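Local coordinates for protein acetyl-CoA C-acetyltransferase (Syntrophomonas wolfei subsp. wolfei, PDB 7N7Z) that probably joins two acetyl-CoA molecules into acetoacetyl-CoA and free CoA, or runs the reverse cleavage, as a thiolase-family acetyl-CoA C-acetyltransferase, at residues B[309-322]-B[374-388]. Residues are numbered along the deposited sequence; the frame is centred on the assembly and turned at random.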
loop_
_atom_site.group_PDB
_atom_site.type_symbol
_atom_site.label_atom_id
_atom_site.label_comp_id
_atom_site.label_asym_id
_atom_site.label_seq_id
_atom_site.Cartn_x
_atom_site.Cartn_y
_atom_site.Cartn_z
ATOM N N TRP B 309 -13.868 -37.567 -34.743
ATOM C CA TRP B 309 -13.292 -38.644 -33.956
ATOM C C TRP B 309 -14.299 -39.168 -32.939
ATOM O O TRP B 309 -15.236 -38.474 -32.535
ATOM C CB TRP B 309 -12.043 -38.168 -33.210
ATOM C CG TRP B 309 -10.831 -37.971 -34.060
ATOM C CD1 TRP B 309 -10.766 -37.979 -35.422
ATOM C CD2 TRP B 309 -9.497 -37.731 -33.594
ATOM N NE1 TRP B 309 -9.472 -37.759 -35.834
ATOM C CE2 TRP B 309 -8.675 -37.603 -34.730
ATOM C CE3 TRP B 309 -8.919 -37.612 -32.326
ATOM C CZ2 TRP B 309 -7.305 -37.363 -34.636
ATOM C CZ3 TRP B 309 -7.562 -37.374 -32.234
ATOM C CH2 TRP B 309 -6.770 -37.253 -33.383
ATOM N N LYS B 310 -14.091 -40.413 -32.527
ATOM C CA LYS B 310 -14.743 -40.973 -31.353
ATOM C C LYS B 310 -13.764 -40.941 -30.187
ATOM O O LYS B 310 -12.544 -40.951 -30.379
ATOM C CB LYS B 310 -15.217 -42.406 -31.605
ATOM C CG LYS B 310 -16.251 -42.555 -32.719
ATOM C CD LYS B 310 -17.395 -41.547 -32.606
ATOM C CE LYS B 310 -18.085 -41.601 -31.247
ATOM N NZ LYS B 310 -19.143 -40.558 -31.120
ATOM N N TYR B 311 -14.307 -40.892 -28.970
ATOM C CA TYR B 311 -13.454 -40.813 -27.789
ATOM C C TYR B 311 -12.408 -41.922 -27.791
ATOM O O TYR B 311 -11.220 -41.677 -27.549
ATOM C CB TYR B 311 -14.302 -40.887 -26.519
ATOM C CG TYR B 311 -13.467 -40.994 -25.266
ATOM C CD1 TYR B 311 -12.823 -39.882 -24.743
ATOM C CD2 TYR B 311 -13.310 -42.211 -24.616
ATOM C CE1 TYR B 311 -12.053 -39.974 -23.604
ATOM C CE2 TYR B 311 -12.542 -42.313 -23.474
ATOM C CZ TYR B 311 -11.916 -41.192 -22.973
ATOM O OH TYR B 311 -11.146 -41.287 -21.837
ATOM N N GLU B 312 -12.838 -43.154 -28.073
ATOM C CA GLU B 312 -11.935 -44.299 -28.068
ATOM C C GLU B 312 -10.845 -44.201 -29.129
ATOM O O GLU B 312 -9.911 -45.010 -29.103
ATOM C CB GLU B 312 -12.727 -45.596 -28.268
ATOM C CG GLU B 312 -13.651 -45.608 -29.486
ATOM C CD GLU B 312 -15.015 -44.999 -29.206
ATOM O OE1 GLU B 312 -15.180 -44.371 -28.137
ATOM O OE2 GLU B 312 -15.919 -45.145 -30.054
ATOM N N ASP B 313 -10.937 -43.245 -30.056
ATOM C CA ASP B 313 -9.894 -43.087 -31.064
ATOM C C ASP B 313 -8.644 -42.425 -30.497
ATOM O O ASP B 313 -7.542 -42.650 -31.010
ATOM C CB ASP B 313 -10.417 -42.262 -32.243
ATOM C CG ASP B 313 -11.506 -42.978 -33.019
ATOM O OD1 ASP B 313 -11.560 -44.225 -32.964
ATOM O OD2 ASP B 313 -12.309 -42.291 -33.688
ATOM N N VAL B 314 -8.790 -41.615 -29.449
ATOM C CA VAL B 314 -7.651 -40.896 -28.891
ATOM C C VAL B 314 -6.758 -41.869 -28.135
ATOM O O VAL B 314 -7.226 -42.631 -27.279
ATOM C CB VAL B 314 -8.131 -39.755 -27.983
ATOM C CG1 VAL B 314 -6.966 -38.858 -27.589
ATOM C CG2 VAL B 314 -9.222 -38.953 -28.679
ATOM N N ASP B 315 -5.460 -41.844 -28.447
ATOM C CA ASP B 315 -4.528 -42.778 -27.827
ATOM C C ASP B 315 -4.152 -42.362 -26.410
ATOM O O ASP B 315 -3.841 -43.225 -25.581
ATOM C CB ASP B 315 -3.262 -42.905 -28.678
ATOM C CG ASP B 315 -3.524 -43.553 -30.027
ATOM O OD1 ASP B 315 -4.470 -44.363 -30.133
ATOM O OD2 ASP B 315 -2.777 -43.253 -30.985
ATOM N N TYR B 316 -4.168 -41.065 -26.110
ATOM C CA TYR B 316 -3.814 -40.600 -24.777
ATOM C C TYR B 316 -4.457 -39.242 -24.538
ATOM O O TYR B 316 -4.563 -38.429 -25.460
ATOM C CB TYR B 316 -2.293 -40.509 -24.603
ATOM C CG TYR B 316 -1.870 -39.989 -23.250
ATOM C CD1 TYR B 316 -2.050 -40.751 -22.104
ATOM C CD2 TYR B 316 -1.291 -38.734 -23.117
ATOM C CE1 TYR B 316 -1.668 -40.278 -20.863
ATOM C CE2 TYR B 316 -0.904 -38.254 -21.880
ATOM C CZ TYR B 316 -1.095 -39.030 -20.757
ATOM O OH TYR B 316 -0.711 -38.558 -19.522
ATOM N N TRP B 317 -4.881 -39.010 -23.297
ATOM C CA TRP B 317 -5.552 -37.783 -22.898
ATOM C C TRP B 317 -4.787 -37.113 -21.765
ATOM O O TRP B 317 -4.284 -37.786 -20.860
ATOM C CB TRP B 317 -6.984 -38.059 -22.429
ATOM C CG TRP B 317 -7.986 -38.208 -23.528
ATOM C CD1 TRP B 317 -8.457 -39.376 -24.052
ATOM C CD2 TRP B 317 -8.659 -37.154 -24.228
ATOM N NE1 TRP B 317 -9.377 -39.116 -25.037
ATOM C CE2 TRP B 317 -9.518 -37.759 -25.167
ATOM C CE3 TRP B 317 -8.616 -35.759 -24.155
ATOM C CZ2 TRP B 317 -10.327 -37.018 -26.025
ATOM C CZ3 TRP B 317 -9.419 -35.024 -25.010
ATOM C CH2 TRP B 317 -10.262 -35.655 -25.933
ATOM N N GLU B 318 -4.710 -35.785 -21.815
ATOM C CA GLU B 318 -4.228 -34.971 -20.702
ATOM C C GLU B 318 -5.394 -34.092 -20.257
ATOM O O GLU B 318 -5.646 -33.038 -20.850
ATOM C CB GLU B 318 -3.020 -34.127 -21.097
ATOM C CG GLU B 318 -1.686 -34.840 -20.969
ATOM C CD GLU B 318 -1.212 -34.946 -19.531
ATOM O OE1 GLU B 318 -1.002 -33.892 -18.889
ATOM O OE2 GLU B 318 -1.043 -36.084 -19.043
ATOM N N VAL B 319 -6.107 -34.532 -19.225
ATOM C CA VAL B 319 -7.225 -33.788 -18.658
ATOM C C VAL B 319 -6.759 -33.215 -17.327
ATOM O O VAL B 319 -6.538 -33.960 -16.364
ATOM C CB VAL B 319 -8.469 -34.668 -18.482
ATOM C CG1 VAL B 319 -9.599 -33.866 -17.856
ATOM C CG2 VAL B 319 -8.900 -35.246 -19.821
ATOM N N ASN B 320 -6.607 -31.895 -17.274
ATOM C CA ASN B 320 -6.115 -31.248 -16.066
ATOM C C ASN B 320 -7.044 -31.529 -14.893
ATOM O O ASN B 320 -8.256 -31.309 -14.977
ATOM C CB ASN B 320 -5.989 -29.742 -16.289
ATOM C CG ASN B 320 -5.316 -29.036 -15.128
ATOM O OD1 ASN B 320 -4.214 -29.403 -14.718
ATOM N ND2 ASN B 320 -5.979 -28.020 -14.588
ATOM N N GLU B 321 -6.471 -32.020 -13.797
ATOM C CA GLU B 321 -7.217 -32.265 -12.566
ATOM C C GLU B 321 -7.096 -31.022 -11.693
ATOM O O GLU B 321 -6.087 -30.825 -11.012
ATOM C CB GLU B 321 -6.688 -33.500 -11.842
ATOM C CG GLU B 321 -6.653 -34.777 -12.677
ATOM C CD GLU B 321 -5.784 -35.856 -12.055
ATOM O OE1 GLU B 321 -4.930 -35.518 -11.207
ATOM O OE2 GLU B 321 -5.956 -37.043 -12.410
ATOM N N ALA B 322 -8.124 -30.171 -11.720
ATOM C CA ALA B 322 -8.139 -29.008 -10.839
ATOM C C ALA B 322 -8.468 -29.408 -9.407
ATOM O O ALA B 322 -7.824 -28.940 -8.462
ATOM C CB ALA B 322 -9.143 -27.973 -11.347
ATOM N N GLU B 374 4.227 -37.728 -24.012
ATOM C CA GLU B 374 3.746 -39.045 -23.613
ATOM C C GLU B 374 3.391 -39.885 -24.834
ATOM O O GLU B 374 3.653 -41.093 -24.861
ATOM C CB GLU B 374 2.542 -38.912 -22.681
ATOM C CG GLU B 374 2.078 -40.232 -22.079
ATOM C CD GLU B 374 3.058 -40.799 -21.065
ATOM O OE1 GLU B 374 4.099 -40.155 -20.811
ATOM O OE2 GLU B 374 2.785 -41.890 -20.520
ATOM N N LEU B 375 2.797 -39.263 -25.856
ATOM C CA LEU B 375 2.599 -39.961 -27.122
ATOM C C LEU B 375 3.928 -40.472 -27.663
ATOM O O LEU B 375 4.040 -41.628 -28.089
ATOM C CB LEU B 375 1.936 -39.034 -28.142
ATOM C CG LEU B 375 0.508 -38.549 -27.887
ATOM C CD1 LEU B 375 0.041 -37.700 -29.063
ATOM C CD2 LEU B 375 -0.441 -39.710 -27.653
ATOM N N GLU B 376 4.954 -39.619 -27.641
ATOM C CA GLU B 376 6.252 -39.999 -28.184
ATOM C C GLU B 376 6.887 -41.125 -27.374
ATOM O O GLU B 376 7.525 -42.018 -27.942
ATOM C CB GLU B 376 7.175 -38.780 -28.224
ATOM C CG GLU B 376 8.399 -38.952 -29.115
ATOM C CD GLU B 376 9.645 -39.364 -28.348
ATOM O OE1 GLU B 376 9.744 -39.049 -27.143
ATOM O OE2 GLU B 376 10.528 -40.007 -28.956
ATOM N N ARG B 377 6.726 -41.099 -26.049
ATOM C CA ARG B 377 7.330 -42.139 -25.222
ATOM C C ARG B 377 6.646 -43.484 -25.420
ATOM O O ARG B 377 7.292 -44.531 -25.294
ATOM C CB ARG B 377 7.282 -41.737 -23.746
ATOM C CG ARG B 377 7.906 -42.761 -22.802
ATOM C CD ARG B 377 7.698 -42.384 -21.339
ATOM N NE ARG B 377 6.314 -42.560 -20.911
ATOM C CZ ARG B 377 5.850 -43.622 -20.263
ATOM N NH1 ARG B 377 6.629 -44.652 -19.972
ATOM N NH2 ARG B 377 4.572 -43.653 -19.899
ATOM N N LEU B 378 5.350 -43.481 -25.729
ATOM C CA LEU B 378 4.586 -44.706 -25.908
ATOM C C LEU B 378 4.388 -45.077 -27.372
ATOM O O LEU B 378 3.714 -46.070 -27.658
ATOM C CB LEU B 378 3.222 -44.576 -25.223
ATOM C CG LEU B 378 3.266 -44.166 -23.749
ATOM C CD1 LEU B 378 1.864 -44.128 -23.158
ATOM C CD2 LEU B 378 4.162 -45.106 -22.955
ATOM N N GLY B 379 4.959 -44.311 -28.300
ATOM C CA GLY B 379 4.793 -44.610 -29.710
ATOM C C GLY B 379 3.373 -44.490 -30.205
ATOM O O GLY B 379 3.017 -45.123 -31.203
ATOM N N LEU B 380 2.545 -43.692 -29.534
ATOM C CA LEU B 380 1.154 -43.527 -29.915
ATOM C C LEU B 380 1.028 -42.442 -30.983
ATOM O O LEU B 380 2.004 -41.795 -31.369
ATOM C CB LEU B 380 0.306 -43.197 -28.688
ATOM C CG LEU B 380 0.366 -44.222 -27.553
ATOM C CD1 LEU B 380 -0.199 -43.630 -26.269
ATOM C CD2 LEU B 380 -0.368 -45.502 -27.931
ATOM N N THR B 381 -0.198 -42.231 -31.461
ATOM C CA THR B 381 -0.446 -41.355 -32.599
ATOM C C THR B 381 -1.391 -40.208 -32.276
ATOM O O THR B 381 -1.070 -39.052 -32.573
ATOM C CB THR B 381 -1.013 -42.176 -33.773
ATOM O OG1 THR B 381 -0.198 -43.336 -33.990
ATOM C CG2 THR B 381 -1.054 -41.340 -35.045
ATOM N N LYS B 382 -2.545 -40.488 -31.678
ATOM C CA LYS B 382 -3.608 -39.502 -31.515
ATOM C C LYS B 382 -3.714 -39.091 -30.052
ATOM O O LYS B 382 -3.917 -39.938 -29.177
ATOM C CB LYS B 382 -4.938 -40.067 -32.016
ATOM C CG LYS B 382 -4.954 -40.341 -33.514
ATOM C CD LYS B 382 -6.294 -40.890 -33.976
ATOM C CE LYS B 382 -6.283 -41.184 -35.468
ATOM N NZ LYS B 382 -7.396 -42.088 -35.875
ATOM N N GLY B 383 -3.591 -37.787 -29.796
ATOM C CA GLY B 383 -3.673 -37.269 -28.449
ATOM C C GLY B 383 -4.703 -36.162 -28.341
ATOM O O GLY B 383 -5.100 -35.544 -29.330
ATOM N N GLY B 384 -5.129 -35.921 -27.110
ATOM C CA GLY B 384 -6.084 -34.864 -26.828
ATOM C C GLY B 384 -5.820 -34.267 -25.466
ATOM O O GLY B 384 -5.306 -34.937 -24.564
ATOM N N ALA B 385 -6.171 -32.992 -25.316
ATOM C CA ALA B 385 -5.968 -32.276 -24.065
ATOM C C ALA B 385 -7.142 -31.341 -23.828
ATOM O O ALA B 385 -7.571 -30.633 -24.744
ATOM C CB ALA B 385 -4.655 -31.486 -24.085
ATOM N N SER B 386 -7.654 -31.342 -22.599
ATOM C CA SER B 386 -8.775 -30.491 -22.225
ATOM C C SER B 386 -8.614 -30.090 -20.767
ATOM O O SER B 386 -7.846 -30.698 -20.018
ATOM C CB SER B 386 -10.116 -31.199 -22.442
ATOM O OG SER B 386 -11.201 -30.344 -22.125
ATOM N N LEU B 387 -9.348 -29.053 -20.372
ATOM C CA LEU B 387 -9.275 -28.569 -19.000
ATOM C C LEU B 387 -10.419 -27.601 -18.743
ATOM O O LEU B 387 -10.841 -26.865 -19.641
ATOM C CB LEU B 387 -7.926 -27.889 -18.718
ATOM C CG LEU B 387 -7.697 -26.479 -19.272
ATOM C CD1 LEU B 387 -6.503 -25.843 -18.577
ATOM C CD2 LEU B 387 -7.494 -26.497 -20.777
ATOM N N CYS B 388 -10.915 -27.618 -17.507
ATOM C CA CYS B 388 -11.929 -26.668 -17.080
ATOM C C CYS B 388 -11.313 -25.280 -16.923
ATOM O O CYS B 388 -10.090 -25.110 -16.899
ATOM C CB CYS B 388 -12.564 -27.119 -15.766
ATOM S SG CYS B 388 -11.469 -27.001 -14.335
HETATM O O HOH W 1 -10.152 -41.193 -35.168
HETATM O O HOH W 2 -9.468 -29.140 -15.349
#
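CG anti to the backbone N in both Tyr-316 (chi1 178°) and Glu-374 (chi1 -173°) brings Glu-374 CG over the centre of the Tyr-316 ring, 3.6 Å from its centroid. Bent at chi2, Glu-374 packs its methylenes on the ring while its carboxylate makes a two-nitrogen salt bridge with Arg-377 and a hydrogen bond to His-349; the tyrosine hydroxyl donates to Glu-318 OE2, on its anti lone pair, and bonds His-349 N. An alanine in place of the tyrosine would probably leave the Glu-374 methylenes without their ring and Glu-318 OE2 without its hydroxyl partner. Strand 316-319, outermost of the sheet within this chain, pairs in parallel with 382-387 through a beta-alpha-beta crossover of the C-terminal thiolase domain. Gly-384 suits its place because the Trp-317 ring lies where a side chain would clash. Asp-315 is short enough to take two backbone N-H groups on OD2: Thr-381 N (2.8 Å) at the anti lone pair and Lys-382 N (2.9 Å) from above the carboxylate plane. Extended Lys-382 lies over a Trp-309 face, CD 3.9 Å from the six-membered ring's centroid; a water accepts from its NZ and bonds Asp-313 OD2 weakly. Another water bridges Asn-320 O and the N of Cys-388, the predicted proton acceptor.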